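Side-chain contacts in KLLA0B12012p (Kluyveromyces lactis, PDB 6Y3P), which is the C-terminal ATP-grasp domain of Pby1, a direct partner of the mRNA decapping enzyme Dcp2, and probably binds ATP: residues N25-F28 / R29-P33; E126-E129 / L130-L134. One frame throughout, in Å; residues are numbered along the deposited sequence.

Contact 1 (N25-F28 / R29-P33); sequences NRSF and RKHLP. With SO4 (sulfate ion), chain B.
H31 lies one helical turn beyond S27, and its side chain turns back along the helix to meet that serine. Its CB sits 3.7 Å from S27 O, the carbonyl that also accepts the H31 backbone N-H at 3.1 Å. Because chi1 (-53°) sets CG opposite the carbonyl carbon, the ring swings back toward the preceding turn: CD2 comes within 3.6 Å of S27 O and 3.7 Å of S27 OG. The hydroxyl oxygen lies level with the ring, at its edge, while K30 CG sits over one ring face but nearer its border. At the far tip, NE2 makes a weak hydrogen bond to D368, and S27 OG has its own partner in F367 O; serine and histidine thus both reach helix 357-375.

The last turn illustrates how a helix runs out. L32 N still bonds F28 O at 3.0 Å, but the N-H...O angle falls to 137° as L32 leaves helical geometry. On the exposed flank, R26 points its guanidinium edge at a sulfate ion, probably from the crystallisation liquor. NH1 holds sulfate O2 at 2.8 Å, weak bonds from NH1 to O4 and from NH2 to O1 and O2 complete the contact, and NH2 also forms a salt bridge with D364. In the beta-alpha-beta unit 8-12, 21-31, 37-38, F28 rests on I10 and V37, and F28, S27 and L32 touch V371 of helix 357-375.

Contact 2 (E126-E129 / L130-L134); sequences ENWE and LRQEL
N127 and L130 meet at the start of helix 128-136, their side chains crossing at about a right angle. N127 is the N-cap, and its OD1 takes a weak capping bond from L130 N at 3.5 Å. Having CG opposite its own backbone nitrogen (chi1 -162°) carries the amide forward over the first turn, where OD1 also lies 3.5 Å from L130 CB. L130 N is shared, since it gives a second weak bond to N127 O at 3.3 Å. That carbonyl in turn receives R131 N, again weakly. The close packing comes from L130, which is buried against F110 and I112 of strand 109-113 and L124 of helix 120-125.

The outer side is looser. W128 and Q132 are exposed in the single chain, though both touch a crystal neighbour, and Q132 OE1 approaches the indole at its edge, coming no nearer than 4.2 Å to W128 CZ3. A carboxylate oxygen, E129 OE2, lies 3.5 Å above one face of the same indole, close to its border. Regular helical bonding is in place here, with Q132 N reaching W128 O at 3.3 Å and E133 N reaching E129 O.

The amide of N127 works in both directions: OD1 accepts the weak capping bond while ND2 donates to N111 O. That division of labour is consistent with one orientation of the amide, and it implies that one residue both caps the helix and fastens its start to strand 109-113.

From the N terminus, the chain forms strand 8-12 and then helix 21-31, where contact 1 spans the final turns before strand 37-38. Contact 2 opens much later, after strand 109-113 and helix 120-125, and spans the first turns of helix 128-136 ahead of strand 140-145. Each contact is made within one continuous stretch, so neither closes a long loop; they follow in series, without nesting or crossing. They lie on opposite sides of the chain's centre, with centres 52 Å apart. Contact 1 ties the N-terminal parallel sheet to the late helix 357-375, whereas contact 2 joins its helix to an antiparallel sheet and helix 160-171.

Contact 1 (N25-F28 / R29-P33)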
loop_
_atom_site.group_PDB
_atom_site.type_symbol
_atom_site.label_atom_id
_atom_site.label_comp_id
_atom_site.label_asym_id
_atom_site.label_seq_id
_atom_site.Cartn_x
_atom_site.Cartn_y
_atom_site.Cartn_z
ATOM N N ASN A 25 -9.409 -1.774 -22.275
ATOM C CA ASN A 25 -9.739 -1.704 -23.700
ATOM C C ASN A 25 -10.653 -0.534 -24.029
ATOM O O ASN A 25 -10.394 0.160 -25.006
ATOM C CB ASN A 25 -10.325 -3.007 -24.205
ATOM C CG ASN A 25 -9.337 -3.816 -25.001
ATOM O OD1 ASN A 25 -8.940 -3.463 -26.121
ATOM N ND2 ASN A 25 -8.913 -4.920 -24.431
ATOM N N ARG A 26 -11.697 -0.290 -23.201
ATOM C CA ARG A 26 -12.629 0.839 -23.384
ATOM C C ARG A 26 -11.870 2.172 -23.253
ATOM O O ARG A 26 -12.039 3.074 -24.076
ATOM C CB ARG A 26 -13.787 0.775 -22.379
ATOM C CG ARG A 26 -14.684 -0.453 -22.592
ATOM C CD ARG A 26 -15.938 -0.405 -21.724
ATOM N NE ARG A 26 -15.680 -0.692 -20.306
ATOM C CZ ARG A 26 -15.683 -1.911 -19.763
ATOM N NH1 ARG A 26 -15.896 -2.985 -20.517
ATOM N NH2 ARG A 26 -15.454 -2.065 -18.464
ATOM N N SER A 27 -10.986 2.242 -22.256
ATOM C CA SER A 27 -10.152 3.390 -21.972
ATOM C C SER A 27 -9.116 3.636 -23.091
ATOM O O SER A 27 -8.927 4.787 -23.482
ATOM C CB SER A 27 -9.484 3.211 -20.620
ATOM O OG SER A 27 -8.986 4.464 -20.210
ATOM N N PHE A 28 -8.465 2.565 -23.619
ATOM C CA PHE A 28 -7.516 2.703 -24.733
ATOM C C PHE A 28 -8.246 3.178 -26.001
ATOM O O PHE A 28 -7.745 4.071 -26.688
ATOM C CB PHE A 28 -6.719 1.399 -25.008
ATOM C CG PHE A 28 -5.662 1.054 -23.975
ATOM C CD1 PHE A 28 -4.857 2.047 -23.414
ATOM C CD2 PHE A 28 -5.435 -0.267 -23.601
ATOM C CE1 PHE A 28 -3.881 1.729 -22.456
ATOM C CE2 PHE A 28 -4.466 -0.583 -22.633
ATOM C CZ PHE A 28 -3.699 0.418 -22.063
ATOM N N ARG A 29 -9.452 2.621 -26.262
ATOM C CA ARG A 29 -10.329 2.961 -27.390
ATOM C C ARG A 29 -10.734 4.438 -27.363
ATOM O O ARG A 29 -10.625 5.136 -28.382
ATOM C CB ARG A 29 -11.611 2.091 -27.346
ATOM C CG ARG A 29 -11.783 1.116 -28.512
ATOM C CD ARG A 29 -12.421 1.738 -29.757
ATOM N NE ARG A 29 -13.873 1.916 -29.632
ATOM C CZ ARG A 29 -14.675 2.318 -30.617
ATOM N NH1 ARG A 29 -14.180 2.580 -31.822
ATOM N NH2 ARG A 29 -15.977 2.456 -30.406
ATOM N N LYS A 30 -11.201 4.906 -26.191
ATOM C CA LYS A 30 -11.715 6.253 -25.963
ATOM C C LYS A 30 -10.662 7.367 -26.005
ATOM O O LYS A 30 -10.882 8.373 -26.686
ATOM C CB LYS A 30 -12.487 6.289 -24.639
ATOM C CG LYS A 30 -13.374 7.513 -24.445
ATOM C CD LYS A 30 -13.850 7.664 -22.999
ATOM C CE LYS A 30 -15.137 6.928 -22.724
ATOM N NZ LYS A 30 -15.622 7.172 -21.340
ATOM N N HIS A 31 -9.541 7.210 -25.279
ATOM C CA HIS A 31 -8.543 8.273 -25.153
ATOM C C HIS A 31 -7.342 8.150 -26.083
ATOM O O HIS A 31 -6.582 9.117 -26.217
ATOM C CB HIS A 31 -8.088 8.423 -23.692
ATOM C CG HIS A 31 -9.222 8.594 -22.743
ATOM N ND1 HIS A 31 -10.079 9.679 -22.829
ATOM C CD2 HIS A 31 -9.618 7.805 -21.720
ATOM C CE1 HIS A 31 -10.968 9.511 -21.868
ATOM N NE2 HIS A 31 -10.733 8.399 -21.175
ATOM N N LEU A 32 -7.162 6.983 -26.724
ATOM C CA LEU A 32 -6.091 6.782 -27.714
ATOM C C LEU A 32 -6.696 6.035 -28.928
ATOM O O LEU A 32 -6.289 4.907 -29.233
ATOM C CB LEU A 32 -4.869 6.064 -27.103
ATOM C CG LEU A 32 -3.942 6.925 -26.249
ATOM C CD1 LEU A 32 -4.060 6.572 -24.810
ATOM C CD2 LEU A 32 -2.526 6.707 -26.602
ATOM N N PRO A 33 -7.716 6.620 -29.614
ATOM C CA PRO A 33 -8.344 5.899 -30.743
ATOM C C PRO A 33 -7.427 5.599 -31.933
ATOM O O PRO A 33 -7.669 4.624 -32.644
ATOM C CB PRO A 33 -9.519 6.806 -31.137
ATOM C CG PRO A 33 -9.124 8.168 -30.679
ATOM C CD PRO A 33 -8.349 7.944 -29.413
HETATM S S SO4 B . -16.150 -5.761 -18.395
HETATM O O1 SO4 B . -15.442 -5.170 -17.250
HETATM O O2 SO4 B . -17.172 -4.833 -18.869
HETATM O O3 SO4 B . -16.780 -7.017 -18.004
HETATM O O4 SO4 B . -15.224 -6.040 -19.480
#

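Contact 2 (E126-E129 / L130-L134)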
loop_
_atom_site.group_PDB
_atom_site.type_symbol
_atom_site.label_atom_id
_atom_site.label_comp_id
_atom_site.label_asym_id
_atom_site.label_seq_id
_atom_site.Cartn_x
_atom_site.Cartn_y
_atom_site.Cartn_z
ATOM N N GLU A 126 20.200 -5.608 19.421
ATOM C CA GLU A 126 20.435 -5.953 18.008
ATOM C C GLU A 126 19.414 -5.254 17.032
ATOM O O GLU A 126 19.537 -5.371 15.811
ATOM C CB GLU A 126 20.411 -7.493 17.847
ATOM C CG GLU A 126 21.231 -8.045 16.690
ATOM C CD GLU A 126 20.785 -9.410 16.199
ATOM O OE1 GLU A 126 19.601 -9.555 15.813
ATOM O OE2 GLU A 126 21.634 -10.331 16.167
ATOM N N ASN A 127 18.407 -4.553 17.592
ATOM C CA ASN A 127 17.404 -3.741 16.899
ATOM C C ASN A 127 17.121 -2.560 17.835
ATOM O O ASN A 127 16.101 -2.530 18.516
ATOM C CB ASN A 127 16.127 -4.529 16.542
ATOM C CG ASN A 127 15.271 -3.855 15.475
ATOM O OD1 ASN A 127 15.048 -2.634 15.482
ATOM N ND2 ASN A 127 14.768 -4.634 14.521
ATOM N N TRP A 128 18.103 -1.626 17.907
ATOM C CA TRP A 128 18.126 -0.437 18.756
ATOM C C TRP A 128 16.956 0.516 18.521
ATOM O O TRP A 128 16.539 1.187 19.471
ATOM C CB TRP A 128 19.473 0.300 18.647
ATOM C CG TRP A 128 19.786 0.852 17.288
ATOM C CD1 TRP A 128 20.577 0.282 16.336
ATOM C CD2 TRP A 128 19.348 2.108 16.750
ATOM N NE1 TRP A 128 20.620 1.081 15.215
ATOM C CE2 TRP A 128 19.867 2.204 15.437
ATOM C CE3 TRP A 128 18.564 3.164 17.247
ATOM C CZ2 TRP A 128 19.607 3.304 14.609
ATOM C CZ3 TRP A 128 18.288 4.242 16.418
ATOM C CH2 TRP A 128 18.803 4.306 15.116
ATOM N N GLU A 129 16.438 0.593 17.267
ATOM C CA GLU A 129 15.290 1.444 16.921
ATOM C C GLU A 129 14.056 1.017 17.720
ATOM O O GLU A 129 13.380 1.867 18.298
ATOM C CB GLU A 129 14.984 1.376 15.417
ATOM C CG GLU A 129 15.543 2.526 14.603
ATOM C CD GLU A 129 15.972 2.121 13.206
ATOM O OE1 GLU A 129 15.239 2.447 12.244
ATOM O OE2 GLU A 129 17.033 1.464 13.073
ATOM N N LEU A 130 13.810 -0.305 17.779
ATOM C CA LEU A 130 12.703 -0.973 18.471
ATOM C C LEU A 130 12.786 -0.730 19.972
ATOM O O LEU A 130 11.781 -0.358 20.572
ATOM C CB LEU A 130 12.798 -2.493 18.188
ATOM C CG LEU A 130 11.566 -3.417 18.223
ATOM C CD1 LEU A 130 11.950 -4.787 18.720
ATOM C CD2 LEU A 130 10.400 -2.857 18.976
ATOM N N ARG A 131 13.981 -0.950 20.579
ATOM C CA ARG A 131 14.216 -0.765 22.023
ATOM C C ARG A 131 13.747 0.618 22.473
ATOM O O ARG A 131 12.992 0.731 23.443
ATOM C CB ARG A 131 15.707 -0.966 22.358
ATOM C CG ARG A 131 16.141 -0.582 23.789
ATOM C CD ARG A 131 15.921 -1.697 24.785
ATOM N NE ARG A 131 16.955 -1.724 25.817
ATOM C CZ ARG A 131 17.411 -2.837 26.387
ATOM N NH1 ARG A 131 18.356 -2.773 27.317
ATOM N NH2 ARG A 131 16.933 -4.021 26.024
ATOM N N GLN A 132 14.185 1.656 21.731
ATOM C CA GLN A 132 13.903 3.059 21.988
ATOM C C GLN A 132 12.430 3.369 21.901
ATOM O O GLN A 132 11.915 4.125 22.718
ATOM C CB GLN A 132 14.713 3.947 21.042
ATOM C CG GLN A 132 15.215 5.199 21.745
ATOM C CD GLN A 132 16.275 5.919 20.975
ATOM O OE1 GLN A 132 16.282 5.947 19.733
ATOM N NE2 GLN A 132 17.130 6.617 21.709
ATOM N N GLU A 133 11.749 2.746 20.949
ATOM C CA GLU A 133 10.316 2.884 20.757
ATOM C C GLU A 133 9.540 2.324 21.960
ATOM O O GLU A 133 8.668 3.003 22.497
ATOM C CB GLU A 133 9.901 2.166 19.463
ATOM C CG GLU A 133 10.252 2.929 18.198
ATOM C CD GLU A 133 9.478 4.214 17.972
ATOM O OE1 GLU A 133 8.294 4.284 18.378
ATOM O OE2 GLU A 133 10.063 5.156 17.392
ATOM N N LEU A 134 9.869 1.081 22.379
ATOM C CA LEU A 134 9.234 0.383 23.510
ATOM C C LEU A 134 9.463 1.147 24.818
ATOM O O LEU A 134 8.567 1.210 25.665
ATOM C CB LEU A 134 9.820 -1.038 23.602
ATOM C CG LEU A 134 9.076 -2.220 22.931
ATOM C CD1 LEU A 134 8.322 -1.824 21.667
ATOM C CD2 LEU A 134 10.023 -3.355 22.669
#